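Local coordinates for Box C/D snoRNA protein 1 (Saccharomyces cerevisiae, PDB 6THL), which is required for accumulation of the box C/D snoRNAs and acts in snoRNA processing, snoRNA transport to the nucleolus and ribosome biogenesis, this chain holding its BCD1 domain, at residues B[66-78]-B[144-156]. Numbering follows the deposited sequence.
Sequences SHRIKETDFLVQG and LAIHEKCIGELLK
Ile151 and Leu75 form the tightly packed part of this contact. Leu75 has CG anti to its backbone N (chi1 -174°). This carries its branch point to the isoleucines, and each methyl meets a different one. Leu75 CD1 meets Ile151 CG1 at 4.0 Å, and Leu75 CD2 meets Ile146 CG2 at 3.8 Å. In both pairs the side chains cross at about a right angle. Val76 adds to this apolar patch by setting CG1 against Ile146 CD1 (4.0 Å). Two backbone bonds tie the start of the short, weakly bonded helix 151-155 to the loop after strand 62-70. Ile151 N donates to Asp73 O (3.1 Å). The bond is nearly straight (168°), with the donor 25° off the carbonyl plane. Gly152 N donates to Glu71 O (3.1 Å) on a lone pair. Cys150 is the N-cap, and its SG weakly accepts from Glu153 N.

The other side is looser and more exposed. There the Phe74 ring presents an edge to Lys149 O, which lies in the ring plane, 3.7 Å from Phe74 CD1.

Leu75 and Ile146 also both touch Phe123 of strand 122-126. Val76 leans on helix 109-117, and Ile69 packs on Val45 of strand 40-49.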
loop_
_atom_site.group_PDB
_atom_site.type_symbol
_atom_site.label_atom_id
_atom_site.label_comp_id
_atom_site.label_asym_id
_atom_site.label_seq_id
_atom_site.Cartn_x
_atom_site.Cartn_y
_atom_site.Cartn_z
ATOM N N SER B 66 15.976 3.005 -5.581
ATOM C CA SER B 66 16.805 4.187 -5.751
ATOM C C SER B 66 16.590 4.663 -7.135
ATOM O O SER B 66 16.232 3.891 -7.989
ATOM C CB SER B 66 18.268 3.873 -5.549
ATOM O OG SER B 66 18.527 3.601 -4.180
ATOM N N HIS B 67 16.781 5.949 -7.348
ATOM C CA HIS B 67 16.535 6.545 -8.637
ATOM C C HIS B 67 17.794 7.240 -9.137
ATOM O O HIS B 67 18.695 7.522 -8.367
ATOM C CB HIS B 67 15.442 7.598 -8.499
ATOM C CG HIS B 67 14.076 7.052 -8.233
ATOM N ND1 HIS B 67 13.381 6.302 -9.154
ATOM C CD2 HIS B 67 13.241 7.233 -7.188
ATOM C CE1 HIS B 67 12.191 6.004 -8.673
ATOM N NE2 HIS B 67 12.084 6.555 -7.477
ATOM N N ARG B 68 17.834 7.560 -10.424
ATOM C CA ARG B 68 18.917 8.384 -10.988
ATOM C C ARG B 68 20.296 7.857 -10.614
ATOM O O ARG B 68 21.161 8.597 -10.182
ATOM C CB ARG B 68 18.753 9.859 -10.589
ATOM C CG ARG B 68 18.100 10.697 -11.680
ATOM C CD ARG B 68 17.717 12.084 -11.187
ATOM N NE ARG B 68 16.928 12.845 -12.179
ATOM C CZ ARG B 68 15.987 13.761 -11.887
ATOM N NH1 ARG B 68 15.680 14.057 -10.619
ATOM N NH2 ARG B 68 15.332 14.390 -12.870
ATOM N N ILE B 69 20.482 6.553 -10.762
ATOM C CA ILE B 69 21.788 5.965 -10.623
ATOM C C ILE B 69 22.447 6.044 -11.968
ATOM O O ILE B 69 21.836 5.682 -12.968
ATOM C CB ILE B 69 21.688 4.505 -10.243
ATOM C CG1 ILE B 69 21.132 4.385 -8.832
ATOM C CG2 ILE B 69 23.051 3.851 -10.347
ATOM C CD1 ILE B 69 20.516 3.022 -8.550
ATOM N N LYS B 70 23.703 6.473 -11.997
ATOM C CA LYS B 70 24.376 6.758 -13.276
ATOM C C LYS B 70 24.812 5.469 -13.963
ATOM O O LYS B 70 25.433 4.620 -13.329
ATOM C CB LYS B 70 25.559 7.703 -13.047
ATOM C CG LYS B 70 25.208 8.894 -12.151
ATOM C CD LYS B 70 25.979 10.164 -12.496
ATOM C CE LYS B 70 27.488 10.036 -12.309
ATOM N NZ LYS B 70 27.914 9.837 -10.894
ATOM N N GLU B 71 24.455 5.307 -15.234
ATOM C CA GLU B 71 24.755 4.064 -15.942
ATOM C C GLU B 71 26.221 3.727 -15.845
ATOM O O GLU B 71 26.602 2.555 -15.762
ATOM C CB GLU B 71 24.353 4.111 -17.411
ATOM C CG GLU B 71 25.083 5.114 -18.295
ATOM C CD GLU B 71 24.516 5.109 -19.713
ATOM O OE1 GLU B 71 24.092 4.032 -20.198
ATOM O OE2 GLU B 71 24.470 6.176 -20.360
ATOM N N THR B 72 27.041 4.772 -15.858
ATOM C CA THR B 72 28.478 4.643 -15.683
ATOM C C THR B 72 28.755 4.833 -14.196
ATOM O O THR B 72 29.072 5.944 -13.747
ATOM C CB THR B 72 29.212 5.712 -16.508
ATOM O OG1 THR B 72 28.830 7.003 -16.021
ATOM C CG2 THR B 72 28.842 5.622 -18.004
ATOM N N ASP B 73 28.567 3.759 -13.436
ATOM C CA ASP B 73 28.895 3.706 -12.015
ATOM C C ASP B 73 29.030 2.256 -11.662
ATOM O O ASP B 73 28.210 1.440 -12.099
ATOM C CB ASP B 73 27.747 4.211 -11.136
ATOM C CG ASP B 73 27.841 5.674 -10.780
ATOM O OD1 ASP B 73 28.788 6.373 -11.166
ATOM O OD2 ASP B 73 26.910 6.133 -10.088
ATOM N N PHE B 74 30.007 1.914 -10.836
ATOM C CA PHE B 74 30.016 0.566 -10.287
ATOM C C PHE B 74 28.703 0.426 -9.492
ATOM O O PHE B 74 28.123 1.446 -9.102
ATOM C CB PHE B 74 31.234 0.334 -9.389
ATOM C CG PHE B 74 32.559 0.458 -10.093
ATOM C CD1 PHE B 74 32.795 -0.220 -11.300
ATOM C CD2 PHE B 74 33.599 1.218 -9.520
ATOM C CE1 PHE B 74 34.023 -0.117 -11.926
ATOM C CE2 PHE B 74 34.831 1.324 -10.140
ATOM C CZ PHE B 74 35.043 0.656 -11.346
ATOM N N LEU B 75 28.233 -0.803 -9.254
ATOM C CA LEU B 75 26.957 -1.025 -8.543
ATOM C C LEU B 75 26.900 -0.512 -7.084
ATOM O O LEU B 75 25.916 0.096 -6.666
ATOM C CB LEU B 75 26.595 -2.502 -8.560
ATOM C CG LEU B 75 25.220 -2.828 -7.968
ATOM C CD1 LEU B 75 24.093 -2.255 -8.833
ATOM C CD2 LEU B 75 25.052 -4.330 -7.763
ATOM N N VAL B 76 27.932 -0.777 -6.298
ATOM C CA VAL B 76 27.992 -0.217 -4.952
ATOM C C VAL B 76 27.948 1.320 -4.956
ATOM O O VAL B 76 27.418 1.914 -4.022
ATOM C CB VAL B 76 29.243 -0.692 -4.168
ATOM C CG1 VAL B 76 29.118 -2.168 -3.822
ATOM C CG2 VAL B 76 30.543 -0.412 -4.936
ATOM N N GLN B 77 28.520 1.957 -5.987
ATOM C CA GLN B 77 28.594 3.431 -6.060
ATOM C C GLN B 77 27.213 4.099 -6.059
ATOM O O GLN B 77 27.072 5.230 -5.599
ATOM C CB GLN B 77 29.355 3.903 -7.316
ATOM C CG GLN B 77 30.870 3.742 -7.291
ATOM C CD GLN B 77 31.545 4.316 -8.541
ATOM O OE1 GLN B 77 30.901 4.934 -9.394
ATOM N NE2 GLN B 77 32.854 4.111 -8.651
ATOM N N GLY B 78 26.218 3.397 -6.600
ATOM C CA GLY B 78 24.857 3.924 -6.738
ATOM C C GLY B 78 23.861 3.227 -5.836
ATOM O O GLY B 78 22.732 2.974 -6.235
ATOM N N LEU B 144 25.853 -11.674 -10.018
ATOM C CA LEU B 144 26.642 -10.859 -10.929
ATOM C C LEU B 144 27.832 -10.197 -10.276
ATOM O O LEU B 144 27.868 -9.988 -9.064
ATOM C CB LEU B 144 25.791 -9.888 -11.742
ATOM C CG LEU B 144 24.695 -9.177 -10.998
ATOM C CD1 LEU B 144 25.333 -8.248 -9.994
ATOM C CD2 LEU B 144 23.821 -8.427 -11.988
ATOM N N ALA B 145 28.812 -9.907 -11.138
ATOM C CA ALA B 145 30.187 -9.637 -10.745
ATOM C C ALA B 145 30.297 -8.151 -10.631
ATOM O O ALA B 145 30.672 -7.470 -11.569
ATOM C CB ALA B 145 31.145 -10.187 -11.797
ATOM N N ILE B 146 29.930 -7.646 -9.467
ATOM C CA ILE B 146 29.628 -6.234 -9.327
ATOM C C ILE B 146 30.884 -5.385 -9.415
ATOM O O ILE B 146 30.823 -4.248 -9.874
ATOM C CB ILE B 146 28.876 -5.956 -8.016
ATOM C CG1 ILE B 146 29.837 -5.891 -6.813
ATOM C CG2 ILE B 146 27.793 -7.014 -7.811
ATOM C CD1 ILE B 146 29.135 -5.822 -5.469
ATOM N N HIS B 147 32.019 -5.962 -9.019
ATOM C CA HIS B 147 33.275 -5.233 -8.890
ATOM C C HIS B 147 34.093 -5.225 -10.164
ATOM O O HIS B 147 35.156 -4.629 -10.220
ATOM C CB HIS B 147 34.085 -5.828 -7.745
ATOM C CG HIS B 147 33.354 -5.796 -6.443
ATOM N ND1 HIS B 147 32.885 -4.624 -5.887
ATOM C CD2 HIS B 147 32.965 -6.789 -5.609
ATOM C CE1 HIS B 147 32.260 -4.894 -4.756
ATOM N NE2 HIS B 147 32.293 -6.201 -4.564
ATOM N N GLU B 148 33.588 -5.869 -11.195
ATOM C CA GLU B 148 34.353 -6.071 -12.388
ATOM C C GLU B 148 33.666 -5.406 -13.563
ATOM O O GLU B 148 33.998 -5.708 -14.688
ATOM C CB GLU B 148 34.506 -7.577 -12.612
ATOM C CG GLU B 148 34.525 -8.381 -11.292
ATOM C CD GLU B 148 35.380 -9.660 -11.292
ATOM O OE1 GLU B 148 36.213 -9.846 -12.203
ATOM O OE2 GLU B 148 35.246 -10.470 -10.338
ATOM N N LYS B 149 32.727 -4.489 -13.298
ATOM C CA LYS B 149 31.866 -3.860 -14.342
ATOM C C LYS B 149 30.935 -2.754 -13.809
ATOM O O LYS B 149 30.493 -2.783 -12.656
ATOM C CB LYS B 149 30.981 -4.910 -15.037
ATOM C CG LYS B 149 31.421 -5.353 -16.431
ATOM C CD LYS B 149 30.544 -6.519 -16.882
ATOM C CE LYS B 149 31.228 -7.483 -17.840
ATOM N NZ LYS B 149 30.723 -7.263 -19.217
ATOM N N CYS B 150 30.628 -1.798 -14.674
ATOM C CA CYS B 150 29.645 -0.769 -14.368
ATOM C C CYS B 150 28.226 -1.316 -14.667
ATOM O O CYS B 150 28.061 -2.273 -15.447
ATOM C CB CYS B 150 29.945 0.525 -15.152
ATOM S SG CYS B 150 29.738 0.393 -16.953
ATOM N N ILE B 151 27.217 -0.712 -14.029
ATOM C CA ILE B 151 25.799 -1.138 -14.159
ATOM C C ILE B 151 25.411 -1.320 -15.624
ATOM O O ILE B 151 24.727 -2.291 -15.974
ATOM C CB ILE B 151 24.829 -0.088 -13.566
ATOM C CG1 ILE B 151 24.955 -0.048 -12.053
ATOM C CG2 ILE B 151 23.382 -0.390 -13.928
ATOM C CD1 ILE B 151 24.456 1.249 -11.463
ATOM N N GLY B 152 25.816 -0.345 -16.445
ATOM C CA GLY B 152 25.527 -0.316 -17.865
ATOM C C GLY B 152 26.059 -1.544 -18.570
ATOM O O GLY B 152 25.430 -2.062 -19.499
ATOM N N GLU B 153 27.219 -2.023 -18.129
ATOM C CA GLU B 153 27.781 -3.225 -18.718
ATOM C C GLU B 153 27.090 -4.421 -18.074
ATOM O O GLU B 153 26.565 -5.273 -18.780
ATOM C CB GLU B 153 29.319 -3.262 -18.598
ATOM C CG GLU B 153 30.050 -2.125 -19.323
ATOM C CD GLU B 153 30.166 -2.308 -20.842
ATOM O OE1 GLU B 153 29.286 -2.915 -21.487
ATOM O OE2 GLU B 153 31.155 -1.809 -21.418
ATOM N N LEU B 154 27.012 -4.447 -16.745
ATOM C CA LEU B 154 26.244 -5.502 -16.046
ATOM C C LEU B 154 24.839 -5.727 -16.610
ATOM O O LEU B 154 24.213 -6.735 -16.298
ATOM C CB LEU B 154 26.084 -5.191 -14.556
ATOM C CG LEU B 154 27.201 -5.571 -13.588
ATOM C CD1 LEU B 154 26.835 -5.163 -12.156
ATOM C CD2 LEU B 154 27.513 -7.060 -13.659
ATOM N N LEU B 155 24.321 -4.789 -17.394
ATOM C CA LEU B 155 22.948 -4.885 -17.819
ATOM C C LEU B 155 22.841 -5.047 -19.320
ATOM O O LEU B 155 21.781 -5.428 -19.808
ATOM C CB LEU B 155 22.145 -3.656 -17.324
ATOM C CG LEU B 155 21.763 -3.540 -15.817
ATOM C CD1 LEU B 155 21.183 -2.182 -15.442
ATOM C CD2 LEU B 155 20.775 -4.618 -15.399
ATOM N N LYS B 156 23.939 -4.841 -20.050
ATOM C CA LYS B 156 23.857 -4.603 -21.503
ATOM C C LYS B 156 22.994 -5.587 -22.300
ATOM O O LYS B 156 22.060 -5.170 -22.990
ATOM C CB LYS B 156 25.232 -4.498 -22.142
ATOM C CG LYS B 156 25.185 -4.003 -23.582
ATOM C CD LYS B 156 26.581 -4.014 -24.186
ATOM C CE LYS B 156 26.623 -3.450 -25.599
ATOM N NZ LYS B 156 28.007 -3.504 -26.145
#